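Local coordinates for tumor necrosis factor receptor superfamily member 11B (Homo sapiens, PDB 3URF), which acts as a secreted decoy receptor for the cytokine RANKL, neutralising its drive to osteoclast formation and activation, at residues B[123-129]-B[139-143]. Numbering follows the deposited sequence.
Sequences RCPDGFF and CRKHT
Cys124 and Cys139 are joined by a disulfide, SG to SG at 2.0 Å, that ties the start of the fourth cysteine-rich repeat of this secreted TNF-receptor family member to a small antiparallel beta hairpin, strands 128-129 and 140-141. The S-S torsion of -97° is close to the usual value for a left-handed bridge. Both sulfurs lie anti to their own carbonyl carbons, and they meet between the two segments.

Backbone hydrogen bonds carry the strand pairing. Phe129 and Arg140 form the hydrogen-bonded pair: Phe129 N gives to Arg140 O at 3.0 Å and Arg140 N to Phe129 O at 3.1 Å. Phe128 and Lys141 make the neighbouring non-hydrogen-bonded pair, with CA atoms 4.1 Å apart. Beyond it, His142 N reaches Gly127 O at 3.0 Å; the bond is nearly straight at the hydrogen (171°), although the donor sits above the carbonyl plane. Gly127 belongs to a type II turn, Pro125 to Phe128, closed by Phe128 N bonding to Pro125 O.

Among the side chains, the imidazole of His142 lays one face over the peptide joining Gly127 and Phe128. The Phe129 ring lies near parallel to it (19° between planes) but slid well aside, centroids 5.8 Å apart, and meets Lys141 O at its edge. Phe128 and Lys141 share the other face of the hairpin, where Phe128 CB packs on Cys139 CB. Asp161 touches both Phe129 and His142, bringing a later loop of the repeat against this side. Without the imidazole, as with an alanine here, the turn is likely to lose its water bridge and the cover over the Gly127-Phe128 peptide. That water, in the plane of the imidazole, is hydrogen-bonded to His142 NE2 at 3.1 Å and accepts from Gly127 N at 2.9 Å.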
# COMPACT_ATOMS: atom_id res chain seq x y z
N ARG B 123 28.13 25.43 16.72
CA ARG B 123 28.22 26.59 17.59
C ARG B 123 29.54 27.32 17.41
O ARG B 123 30.58 26.69 17.20
CB ARG B 123 28.05 26.19 19.05
CG ARG B 123 26.62 25.94 19.43
CD ARG B 123 26.25 26.74 20.66
NE ARG B 123 24.88 26.45 21.07
CZ ARG B 123 24.37 26.78 22.25
NH1 ARG B 123 25.13 27.42 23.14
NH2 ARG B 123 23.11 26.47 22.55
N CYS B 124 29.49 28.64 17.48
CA CYS B 124 30.70 29.45 17.40
C CYS B 124 31.55 29.31 18.66
O CYS B 124 31.18 29.80 19.73
CB CYS B 124 30.34 30.92 17.13
SG CYS B 124 29.78 31.27 15.44
N PRO B 125 32.71 28.64 18.53
CA PRO B 125 33.63 28.42 19.66
C PRO B 125 33.98 29.72 20.41
O PRO B 125 33.62 30.82 19.99
CB PRO B 125 34.89 27.86 18.98
CG PRO B 125 34.38 27.20 17.74
CD PRO B 125 33.23 28.06 17.28
N ASP B 126 34.67 29.57 21.53
CA ASP B 126 35.13 30.75 22.24
C ASP B 126 35.99 31.56 21.28
O ASP B 126 36.88 31.01 20.63
CB ASP B 126 35.90 30.37 23.50
CG ASP B 126 34.98 30.11 24.69
OD1 ASP B 126 34.50 31.10 25.29
OD2 ASP B 126 34.75 28.93 25.02
N GLY B 127 35.68 32.84 21.16
CA GLY B 127 36.45 33.73 20.30
C GLY B 127 35.93 33.84 18.88
O GLY B 127 36.64 34.36 18.01
N PHE B 128 34.71 33.37 18.64
CA PHE B 128 34.08 33.48 17.32
C PHE B 128 32.66 33.99 17.45
O PHE B 128 32.16 34.20 18.56
CB PHE B 128 34.07 32.14 16.60
CG PHE B 128 35.42 31.69 16.15
CD1 PHE B 128 35.85 31.94 14.86
CD2 PHE B 128 36.27 31.01 17.02
CE1 PHE B 128 37.11 31.53 14.44
CE2 PHE B 128 37.52 30.60 16.61
CZ PHE B 128 37.94 30.86 15.31
N PHE B 129 31.99 34.17 16.32
CA PHE B 129 30.65 34.71 16.33
C PHE B 129 30.01 34.69 14.93
O PHE B 129 30.69 34.43 13.93
CB PHE B 129 30.68 36.15 16.86
CG PHE B 129 31.12 37.16 15.84
CD1 PHE B 129 30.21 38.02 15.25
CD2 PHE B 129 32.46 37.23 15.45
CE1 PHE B 129 30.61 38.94 14.30
CE2 PHE B 129 32.88 38.15 14.50
CZ PHE B 129 31.95 39.01 13.92
N CYS B 139 31.39 30.88 10.82
CA CYS B 139 31.78 31.59 12.04
C CYS B 139 33.02 32.42 11.76
O CYS B 139 34.07 31.87 11.41
CB CYS B 139 32.06 30.62 13.18
SG CYS B 139 30.58 29.99 14.06
N ARG B 140 32.89 33.73 11.90
CA ARG B 140 34.03 34.64 11.77
C ARG B 140 34.63 34.91 13.16
O ARG B 140 33.90 34.97 14.15
CB ARG B 140 33.61 35.95 11.08
CG ARG B 140 33.41 35.82 9.56
CD ARG B 140 32.22 36.64 9.04
NE ARG B 140 31.88 36.29 7.65
CZ ARG B 140 30.74 36.62 7.05
NH1 ARG B 140 29.82 37.31 7.71
NH2 ARG B 140 30.51 36.26 5.80
N LYS B 141 35.94 35.04 13.24
CA LYS B 141 36.55 35.20 14.55
C LYS B 141 36.55 36.65 15.04
O LYS B 141 36.57 37.58 14.23
CB LYS B 141 37.96 34.60 14.58
CG LYS B 141 39.08 35.60 14.52
CD LYS B 141 40.41 34.90 14.77
CE LYS B 141 40.41 34.15 16.10
NZ LYS B 141 41.73 33.50 16.37
N HIS B 142 36.48 36.84 16.35
CA HIS B 142 36.45 38.18 16.92
C HIS B 142 37.55 38.99 16.28
O HIS B 142 38.71 38.57 16.25
CB HIS B 142 36.65 38.15 18.44
CG HIS B 142 35.51 37.54 19.19
ND1 HIS B 142 34.20 37.68 18.80
CD2 HIS B 142 35.49 36.78 20.32
CE1 HIS B 142 33.42 37.03 19.65
NE2 HIS B 142 34.18 36.48 20.57
N THR B 143 37.21 40.15 15.73
CA THR B 143 38.24 41.02 15.22
C THR B 143 39.15 41.48 16.38
O THR B 143 38.67 41.97 17.41
CB THR B 143 37.64 42.22 14.46
OG1 THR B 143 38.61 43.27 14.37
CG2 THR B 143 36.43 42.74 15.18
O HOH W 1 33.63 34.25 22.62